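Local coordinates for protein bacterioferritin (Mycobacterium tuberculosis, PDB 3UOI) that probably stores iron, oxidising Fe(2+) with dioxygen at a ferroxidase centre in each subunit and laying down the ferric mineral inside a 24-subunit, heme-binding shell, at residues 87-92 against 133-138; 101-106 against 124-129; 109-114 against 118-123. All blocks are in the same frame, centred on the assembly; numbering follows the deposited sequence.

Contact 1 (87-92 against 133-138)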
loop_
_atom_site.group_PDB
_atom_site.type_symbol
_atom_site.label_atom_id
_atom_site.label_comp_id
_atom_site.label_asym_id
_atom_site.label_seq_id
_atom_site.Cartn_x
_atom_site.Cartn_y
_atom_site.Cartn_z
ATOM N N GLU A 87 -50.878 -21.439 7.807
ATOM C CA GLU A 87 -51.611 -20.690 8.809
ATOM C C GLU A 87 -50.825 -19.450 9.248
ATOM O O GLU A 87 -51.402 -18.491 9.548
ATOM C CB GLU A 87 -51.964 -21.487 10.055
ATOM C CG GLU A 87 -52.633 -22.757 9.870
ATOM C CD GLU A 87 -52.843 -23.493 11.170
ATOM O OE1 GLU A 87 -52.585 -22.950 12.221
ATOM O OE2 GLU A 87 -53.278 -24.635 11.126
ATOM N N GLN A 88 -49.505 -19.553 9.334
ATOM C CA GLN A 88 -48.643 -18.435 9.773
ATOM C C GLN A 88 -48.684 -17.209 8.867
ATOM O O GLN A 88 -48.907 -16.134 9.312
ATOM C CB GLN A 88 -47.214 -18.902 10.014
ATOM C CG GLN A 88 -47.041 -19.476 11.337
ATOM C CD GLN A 88 -45.702 -20.100 11.596
ATOM O OE1 GLN A 88 -44.836 -20.090 10.771
ATOM N NE2 GLN A 88 -45.533 -20.593 12.760
ATOM N N PHE A 89 -48.570 -17.430 7.579
ATOM C CA PHE A 89 -48.765 -16.390 6.604
ATOM C C PHE A 89 -50.175 -15.812 6.711
ATOM O O PHE A 89 -50.350 -14.656 6.536
ATOM C CB PHE A 89 -48.590 -16.904 5.193
ATOM C CG PHE A 89 -47.239 -17.349 4.863
ATOM C CD1 PHE A 89 -46.152 -16.637 5.233
ATOM C CD2 PHE A 89 -47.043 -18.495 4.118
ATOM C CE1 PHE A 89 -44.909 -17.082 4.901
ATOM C CE2 PHE A 89 -45.814 -18.911 3.799
ATOM C CZ PHE A 89 -44.753 -18.215 4.201
ATOM N N GLU A 90 -51.161 -16.654 6.957
ATOM C CA GLU A 90 -52.544 -16.228 7.091
ATOM C C GLU A 90 -52.839 -15.347 8.274
ATOM O O GLU A 90 -53.597 -14.429 8.207
ATOM C CB GLU A 90 -53.495 -17.386 7.028
ATOM C CG GLU A 90 -54.146 -17.414 5.736
ATOM C CD GLU A 90 -54.964 -18.617 5.527
ATOM O OE1 GLU A 90 -54.922 -19.499 6.395
ATOM O OE2 GLU A 90 -55.622 -18.669 4.477
ATOM N N ALA A 91 -52.213 -15.695 9.364
ATOM C CA ALA A 91 -52.239 -14.968 10.588
ATOM C C ALA A 91 -51.573 -13.606 10.442
ATOM O O ALA A 91 -51.999 -12.646 10.971
ATOM C CB ALA A 91 -51.588 -15.788 11.650
ATOM N N ASP A 92 -50.466 -13.576 9.746
ATOM C CA ASP A 92 -49.739 -12.356 9.521
ATOM C C ASP A 92 -50.517 -11.430 8.604
ATOM O O ASP A 92 -50.527 -10.268 8.776
ATOM C CB ASP A 92 -48.326 -12.646 9.068
ATOM C CG ASP A 92 -47.475 -13.322 10.158
ATOM O OD1 ASP A 92 -46.410 -13.719 9.812
ATOM O OD2 ASP A 92 -47.855 -13.478 11.303
ATOM N N ILE A 133 -48.216 -7.359 2.724
ATOM C CA ILE A 133 -49.363 -8.122 2.352
ATOM C C ILE A 133 -49.126 -8.736 1.012
ATOM O O ILE A 133 -49.438 -9.877 0.830
ATOM C CB ILE A 133 -50.624 -7.270 2.323
ATOM C CG1 ILE A 133 -51.091 -6.939 3.731
ATOM C CG2 ILE A 133 -51.718 -7.966 1.532
ATOM C CD1 ILE A 133 -51.724 -5.689 3.838
ATOM N N ASP A 134 -48.546 -7.953 0.114
ATOM C CA ASP A 134 -48.251 -8.387 -1.238
ATOM C C ASP A 134 -47.267 -9.560 -1.147
ATOM O O ASP A 134 -47.489 -10.560 -1.722
ATOM C CB ASP A 134 -47.777 -7.220 -2.105
ATOM C CG ASP A 134 -47.366 -7.611 -3.520
ATOM O OD1 ASP A 134 -47.779 -8.590 -4.033
ATOM O OD2 ASP A 134 -46.640 -6.866 -4.132
ATOM N N TYR A 135 -46.256 -9.443 -0.314
ATOM C CA TYR A 135 -45.330 -10.532 -0.083
ATOM C C TYR A 135 -45.985 -11.765 0.491
ATOM O O TYR A 135 -45.688 -12.817 0.083
ATOM C CB TYR A 135 -44.227 -10.126 0.871
ATOM C CG TYR A 135 -43.509 -11.282 1.501
ATOM C CD1 TYR A 135 -42.457 -11.900 0.873
ATOM C CD2 TYR A 135 -43.902 -11.760 2.704
ATOM C CE1 TYR A 135 -41.827 -12.944 1.441
ATOM C CE2 TYR A 135 -43.297 -12.795 3.272
ATOM C CZ TYR A 135 -42.256 -13.401 2.653
ATOM O OH TYR A 135 -41.678 -14.446 3.277
ATOM N N LEU A 136 -46.866 -11.606 1.445
ATOM C CA LEU A 136 -47.554 -12.727 2.079
ATOM C C LEU A 136 -48.582 -13.541 1.221
ATOM O O LEU A 136 -48.629 -14.749 1.301
ATOM C CB LEU A 136 -48.160 -12.281 3.399
ATOM C CG LEU A 136 -47.225 -11.887 4.536
ATOM C CD1 LEU A 136 -47.915 -11.138 5.611
ATOM C CD2 LEU A 136 -46.589 -13.062 5.119
ATOM N N GLU A 137 -49.395 -12.826 0.458
ATOM C CA GLU A 137 -50.331 -13.347 -0.498
ATOM C C GLU A 137 -49.617 -14.063 -1.633
ATOM O O GLU A 137 -50.006 -15.104 -1.983
ATOM C CB GLU A 137 -51.284 -12.254 -1.000
ATOM C CG GLU A 137 -52.045 -11.552 0.108
ATOM C CD GLU A 137 -53.056 -10.545 -0.331
ATOM O OE1 GLU A 137 -52.903 -9.934 -1.357
ATOM O OE2 GLU A 137 -53.981 -10.335 0.407
ATOM N N THR A 138 -48.521 -13.517 -2.131
ATOM C CA THR A 138 -47.682 -14.194 -3.099
ATOM C C THR A 138 -47.131 -15.520 -2.531
ATOM O O THR A 138 -47.038 -16.453 -3.237
ATOM C CB THR A 138 -46.530 -13.336 -3.586
ATOM O OG1 THR A 138 -47.008 -12.304 -4.408
ATOM C CG2 THR A 138 -45.548 -14.156 -4.367
#

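Contact 2 (101-106 against 124-129)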
loop_
_atom_site.group_PDB
_atom_site.type_symbol
_atom_site.label_atom_id
_atom_site.label_comp_id
_atom_site.label_asym_id
_atom_site.label_seq_id
_atom_site.Cartn_x
_atom_site.Cartn_y
_atom_site.Cartn_z
ATOM N N ASN A 101 -57.248 -1.341 7.523
ATOM C CA ASN A 101 -58.572 -0.954 7.877
ATOM C C ASN A 101 -58.574 0.230 8.858
ATOM O O ASN A 101 -59.359 1.098 8.717
ATOM C CB ASN A 101 -59.318 -2.146 8.436
ATOM C CG ASN A 101 -59.622 -3.235 7.375
ATOM O OD1 ASN A 101 -60.162 -4.261 7.720
ATOM N ND2 ASN A 101 -59.281 -3.011 6.133
ATOM N N ARG A 102 -57.717 0.228 9.852
ATOM C CA ARG A 102 -57.566 1.356 10.741
ATOM C C ARG A 102 -56.892 2.624 10.177
ATOM O O ARG A 102 -57.314 3.675 10.435
ATOM C CB ARG A 102 -56.930 0.926 12.089
ATOM C CG ARG A 102 -56.403 2.067 12.903
ATOM C CD ARG A 102 -55.713 1.642 14.179
ATOM N NE ARG A 102 -54.611 0.758 13.930
ATOM C CZ ARG A 102 -54.695 -0.555 13.918
ATOM N NH1 ARG A 102 -55.825 -1.160 14.174
ATOM N NH2 ARG A 102 -53.661 -1.260 13.656
ATOM N N LEU A 103 -55.805 2.471 9.466
ATOM C CA LEU A 103 -55.062 3.544 8.835
ATOM C C LEU A 103 -55.699 4.309 7.650
ATOM O O LEU A 103 -55.413 5.455 7.458
ATOM C CB LEU A 103 -53.644 3.123 8.521
ATOM C CG LEU A 103 -52.906 2.683 9.768
ATOM C CD1 LEU A 103 -51.491 2.639 9.532
ATOM C CD2 LEU A 103 -53.226 3.554 10.904
ATOM N N LYS A 104 -56.497 3.624 6.836
ATOM C CA LYS A 104 -57.010 4.304 5.676
ATOM C C LYS A 104 -57.891 5.470 6.108
ATOM O O LYS A 104 -57.652 6.561 5.762
ATOM C CB LYS A 104 -57.783 3.383 4.802
ATOM C CG LYS A 104 -57.018 2.437 3.926
ATOM C CD LYS A 104 -57.955 1.341 3.603
ATOM C CE LYS A 104 -57.621 0.602 2.374
ATOM N NZ LYS A 104 -58.866 0.208 1.694
ATOM N N PRO A 105 -58.866 5.220 6.949
ATOM C CA PRO A 105 -59.679 6.284 7.532
ATOM C C PRO A 105 -58.879 7.232 8.433
ATOM O O PRO A 105 -59.027 8.396 8.380
ATOM C CB PRO A 105 -60.725 5.509 8.302
ATOM C CG PRO A 105 -60.292 4.134 8.249
ATOM C CD PRO A 105 -59.502 3.926 7.130
ATOM N N GLY A 106 -57.975 6.687 9.202
ATOM C CA GLY A 106 -57.163 7.454 10.136
ATOM C C GLY A 106 -56.284 8.566 9.592
ATOM O O GLY A 106 -56.172 9.601 10.191
ATOM N N LYS A 124 -46.472 6.316 5.598
ATOM C CA LYS A 124 -45.342 5.418 5.427
ATOM C C LYS A 124 -45.620 4.006 5.881
ATOM O O LYS A 124 -45.322 3.084 5.191
ATOM C CB LYS A 124 -44.087 6.015 6.071
ATOM C CG LYS A 124 -43.759 7.268 5.428
ATOM C CD LYS A 124 -42.651 8.049 5.970
ATOM C CE LYS A 124 -42.165 8.967 4.889
ATOM N NZ LYS A 124 -41.590 10.252 5.310
ATOM N N ILE A 125 -46.260 3.868 7.013
ATOM C CA ILE A 125 -46.603 2.572 7.564
ATOM C C ILE A 125 -47.522 1.756 6.666
ATOM O O ILE A 125 -47.360 0.571 6.483
ATOM C CB ILE A 125 -47.231 2.725 8.927
ATOM C CG1 ILE A 125 -46.229 3.297 9.907
ATOM C CG2 ILE A 125 -47.857 1.446 9.383
ATOM C CD1 ILE A 125 -46.668 3.449 11.183
ATOM N N VAL A 126 -48.475 2.445 6.087
ATOM C CA VAL A 126 -49.397 1.864 5.183
ATOM C C VAL A 126 -48.701 1.319 3.957
ATOM O O VAL A 126 -49.033 0.255 3.490
ATOM C CB VAL A 126 -50.467 2.852 4.726
ATOM C CG1 VAL A 126 -50.930 2.468 3.370
ATOM C CG2 VAL A 126 -51.606 2.882 5.693
ATOM N N ALA A 127 -47.733 2.072 3.445
ATOM C CA ALA A 127 -47.013 1.607 2.282
ATOM C C ALA A 127 -46.245 0.309 2.595
ATOM O O ALA A 127 -46.287 -0.675 1.851
ATOM C CB ALA A 127 -46.119 2.667 1.748
ATOM N N ASP A 128 -45.606 0.319 3.748
ATOM C CA ASP A 128 -44.850 -0.814 4.174
ATOM C C ASP A 128 -45.744 -2.037 4.353
ATOM O O ASP A 128 -45.419 -3.087 3.885
ATOM C CB ASP A 128 -44.093 -0.525 5.463
ATOM C CG ASP A 128 -43.069 0.615 5.343
ATOM O OD1 ASP A 128 -42.625 1.129 6.369
ATOM O OD2 ASP A 128 -42.733 1.016 4.251
ATOM N N GLU A 129 -46.890 -1.863 4.997
ATOM C CA GLU A 129 -47.821 -2.942 5.219
ATOM C C GLU A 129 -48.329 -3.479 3.890
ATOM O O GLU A 129 -48.547 -4.620 3.770
ATOM C CB GLU A 129 -48.975 -2.552 6.128
ATOM C CG GLU A 129 -48.611 -1.942 7.431
ATOM C CD GLU A 129 -47.920 -2.913 8.352
ATOM O OE1 GLU A 129 -48.520 -3.298 9.346
ATOM O OE2 GLU A 129 -46.796 -3.293 8.059
#

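Contact 3 (109-114 against 118-123)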
loop_
_atom_site.group_PDB
_atom_site.type_symbol
_atom_site.label_atom_id
_atom_site.label_comp_id
_atom_site.label_asym_id
_atom_site.label_seq_id
_atom_site.Cartn_x
_atom_site.Cartn_y
_atom_site.Cartn_z
ATOM N N MET A 109 -58.462 11.371 8.754
ATOM C CA MET A 109 -58.801 12.115 9.948
ATOM C C MET A 109 -57.652 13.012 10.398
ATOM O O MET A 109 -57.852 14.147 10.668
ATOM C CB MET A 109 -59.229 11.220 11.064
ATOM C CG MET A 109 -59.521 11.963 12.311
ATOM S SD MET A 109 -58.157 12.229 13.402
ATOM C CE MET A 109 -57.864 10.600 13.903
ATOM N N CYS A 110 -56.436 12.492 10.388
ATOM C CA CYS A 110 -55.288 13.257 10.781
ATOM C C CYS A 110 -55.143 14.503 9.961
ATOM O O CYS A 110 -54.860 15.507 10.508
ATOM C CB CYS A 110 -54.018 12.448 10.643
ATOM S SG CYS A 110 -53.822 11.270 11.855
ATOM N N ARG A 111 -55.340 14.407 8.656
ATOM C CA ARG A 111 -55.259 15.569 7.778
ATOM C C ARG A 111 -56.396 16.595 8.012
ATOM O O ARG A 111 -56.216 17.761 7.968
ATOM C CB ARG A 111 -55.054 15.179 6.335
ATOM C CG ARG A 111 -53.746 14.533 6.096
ATOM C CD ARG A 111 -53.530 14.135 4.670
ATOM N NE ARG A 111 -52.159 13.753 4.436
ATOM C CZ ARG A 111 -51.195 14.594 4.125
ATOM N NH1 ARG A 111 -51.446 15.858 3.959
ATOM N NH2 ARG A 111 -49.986 14.165 3.964
ATOM N N GLU A 112 -57.573 16.094 8.290
ATOM C CA GLU A 112 -58.689 16.964 8.664
ATOM C C GLU A 112 -58.356 17.723 9.973
ATOM O O GLU A 112 -58.836 18.792 10.198
ATOM C CB GLU A 112 -59.999 16.187 8.748
ATOM C CG GLU A 112 -60.387 15.551 7.412
ATOM C CD GLU A 112 -61.633 14.657 7.432
ATOM O OE1 GLU A 112 -61.996 14.056 8.462
ATOM O OE2 GLU A 112 -62.212 14.516 6.365
ATOM N N LYS A 113 -57.547 17.119 10.820
ATOM C CA LYS A 113 -57.146 17.745 12.078
ATOM C C LYS A 113 -55.946 18.628 11.976
ATOM O O LYS A 113 -55.455 19.018 12.960
ATOM C CB LYS A 113 -56.837 16.723 13.130
ATOM C CG LYS A 113 -57.769 15.638 13.176
ATOM C CD LYS A 113 -59.116 16.146 13.336
ATOM C CE LYS A 113 -60.041 15.069 13.779
ATOM N NZ LYS A 113 -61.025 15.572 14.665
ATOM N N GLN A 114 -55.465 18.870 10.768
ATOM C CA GLN A 114 -54.271 19.641 10.476
ATOM C C GLN A 114 -52.941 19.139 11.112
ATOM O O GLN A 114 -52.148 19.875 11.527
ATOM C CB GLN A 114 -54.532 21.109 10.740
ATOM C CG GLN A 114 -55.650 21.581 9.937
ATOM C CD GLN A 114 -55.904 23.077 9.981
ATOM O OE1 GLN A 114 -55.288 23.827 10.696
ATOM N NE2 GLN A 114 -56.898 23.482 9.206
ATOM N N SER A 118 -48.157 13.585 11.576
ATOM C CA SER A 118 -48.685 12.294 11.952
ATOM C C SER A 118 -49.249 11.530 10.772
ATOM O O SER A 118 -48.974 10.404 10.609
ATOM C CB SER A 118 -49.701 12.386 13.054
ATOM O OG SER A 118 -49.327 13.220 14.089
ATOM N N ALA A 119 -49.974 12.216 9.915
ATOM C CA ALA A 119 -50.553 11.568 8.775
ATOM C C ALA A 119 -49.395 10.985 7.965
ATOM O O ALA A 119 -49.514 9.923 7.464
ATOM C CB ALA A 119 -51.330 12.494 7.963
ATOM N N VAL A 120 -48.304 11.727 7.862
ATOM C CA VAL A 120 -47.170 11.302 7.066
ATOM C C VAL A 120 -46.525 10.043 7.603
ATOM O O VAL A 120 -46.275 9.119 6.899
ATOM C CB VAL A 120 -46.163 12.430 6.746
ATOM C CG1 VAL A 120 -44.944 11.897 6.079
ATOM C CG2 VAL A 120 -46.786 13.408 5.837
ATOM N N LEU A 121 -46.382 9.981 8.890
ATOM C CA LEU A 121 -45.895 8.780 9.470
ATOM C C LEU A 121 -46.836 7.574 9.174
ATOM O O LEU A 121 -46.399 6.522 8.872
ATOM C CB LEU A 121 -45.732 8.985 10.952
ATOM C CG LEU A 121 -45.521 7.759 11.810
ATOM C CD1 LEU A 121 -44.303 7.070 11.431
ATOM C CD2 LEU A 121 -45.512 8.099 13.205
ATOM N N LEU A 122 -48.130 7.784 9.274
ATOM C CA LEU A 122 -49.080 6.736 9.051
ATOM C C LEU A 122 -49.058 6.329 7.598
ATOM O O LEU A 122 -49.265 5.207 7.273
ATOM C CB LEU A 122 -50.420 7.118 9.587
ATOM C CG LEU A 122 -50.358 7.442 11.076
ATOM C CD1 LEU A 122 -51.604 7.935 11.626
ATOM C CD2 LEU A 122 -49.883 6.291 11.878
ATOM N N GLU A 123 -48.798 7.296 6.748
ATOM C CA GLU A 123 -48.728 7.103 5.327
ATOM C C GLU A 123 -47.605 6.129 4.955
ATOM O O GLU A 123 -47.773 5.233 4.148
ATOM C CB GLU A 123 -48.564 8.430 4.603
ATOM C CG GLU A 123 -49.859 9.052 4.161
ATOM C CD GLU A 123 -49.709 10.409 3.529
ATOM O OE1 GLU A 123 -48.617 10.765 3.119
ATOM O OE2 GLU A 123 -50.690 11.119 3.485
#

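Contact 1 (87-92 against 133-138)
Phe89 and Leu136 form the heart of an apolar helix-helix contact, buried in the four-helix bundle that makes up the ferritin-like domain. The helices are 85-112 and 116-146, which run antiparallel here: the axes of the two segments approach to 9.6 Å, with 153° between their N-to-C directions. Leu136 is the main contributor from helix 116-146. Its two methyl branches divide the work, CD2 resting against CD1 of the Phe89 ring at 3.6 Å and CD1 reaching CB of Asp92 at 3.8 Å, so that one leucine touches residues about one turn apart on the facing helix. Phe89 turns CG beside its own backbone N (chi1 -66°), which lays the ring across the gap toward helix 116-146. The leucine methyl meets this ring obliquely, and so does the hydroxyl of Tyr135, a looser neighbour whose OH lies 4.5 Å from Phe89 CE1. Leu42 of helix 40-66 packs against both aromatic residues, while the Tyr135 ring stacks with His45.

Asp92 meets Leu136 through CB and its backbone carbonyl carbon, not through its carboxylate. That group is engaged with helix 7-36, where OD2 accepts a hydrogen bond from Gln26 NE2 and a weak one from His30 ND1. Leu136 lies next to Glu96, in an approach too short to be trusted in detail; Glu96, like His132, is a predicted iron ligand. The contact therefore sets hydrocarbon beside the probable ferroxidase centre, and its chemistry is consistent with van der Waals packing in a buried interface, with OD2 of Asp92 bonded to helix 7-36.

Contact 2 (101-106 against 124-129)
Leu103 packs against Ile125 and Val126 in a small, wholly apolar contact between helices 85-112 and 116-146 of the bundle. The tight part is the meeting with Val126: its CG2 methyl presses on Leu103 CB at 3.5 Å, closer than usual for two carbons, and also lies 3.8 Å from Leu103 CD1. The two side chains lie alongside each other, running in opposite senses. With chi1 of Val126 at 152°, CG1 is anti to the backbone N and CG2, beside that N, is the methyl that faces Leu103. Ile125 is met at about a right angle, and its branch methyl CG2 comes within 3.8 Å of Leu103 CD1. One leucine thus serves two consecutive residues of the partner helix, its CB held by the valine and its CD1 shared between valine and isoleucine.

Away from this point the segments part. Lys104 starts out beside the contact, but its chain leads off and makes no contact with 124-129; it is exposed, as are Asn101 and Pro105. The proline leaves a kink in its helix, since its N makes no bond to the preceding turn. On this looser flank Gln114 of the third subunit packs on Lys104 and Pro105. Separately, Thr117 of that subunit packs on Val126. Inward, Ile125 touches Glu20 and His56, predicted ligands of the first iron, and Glu129, predicted to bind both irons, lies one turn beyond it. Hydrocarbon alone joins the two segments, so what holds them is van der Waals contact among Leu103, Ile125 and Val126, and the apolar layer extends, through Ile125, up to the probable diiron site.

Contact 3 (109-114 against 118-123)
Arg111, Cys110 and Ala119 carry most of the contact by which helix 85-112, at its end, folds back on the start of helix 116-146, forming the helical hairpin of the last two long helices of the ferritin-like four-helix bundle. Ala119 is the small central piece: its CB lies 3.8 Å from Cys110 CB and 3.7 Å from Arg111 CG, and its shortness allows the alpha carbons of Cys110 and Ala119 to approach to 5.4 Å. Cys110 points SG deeper into the bundle, where it lies 4.0 Å from Leu122 CD1.

Arg111 begins as an apolar neighbour and ends as an ionic one. Its chain, extended from CG to NE, carries the guanidinium past Ala119 to Glu123, whose side chain it crosses at about a right angle. NE and NH2 both donate to the single atom Glu123 OE2, each at 3.2 Å, in a side-on salt bridge. The bonds are bent, with N-H...O angles of 142° and 139°. The two flat groups are nearly parallel (14°) but offset, so both nitrogens, on the syn side of OE2, meet it from one face of the carboxylate. Val120 CG2 touches NH2 obliquely.

Such pairs link this subunit to two others: Arg111 NH1 bridges to Glu123 of the fourth subunit, while Glu123 OE2 receives Arg111 of the third. Arg111 NH1 also lies near Arg111 NE of the fourth subunit, and the shared carboxylates probably compensate these like charges. Gln114, with positive phi, is the C-prime residue of a Schellman motif that ends helix 85-112. Behind the hairpin, Val9 and Leu12 of helix 7-36 cover Cys110, Leu12 also reaches Leu122, and Leu121 leans on Ile60 and Arg63 of helix 40-66.

Overall arrangement
All three contacts join helices 85-112 and 116-146, nested along the chain with contact 3 innermost and contact 1 outermost. Contacts 2 and 3 are neighbours, their centres about 11 Å apart and touching through Leu103 and Leu122, whereas contact 1 lies on the other side of the chain's centre from contact 3, about 27 Å away between centres. All are largely buried, but their chemistry changes with place. Contacts 1 and 2, nearer the chain's centre, are held by apolar groups beside predicted iron ligands. Contact 3, about 19 Å from that centre, adds a salt bridge shared between subunits. Each also touches the third subunit.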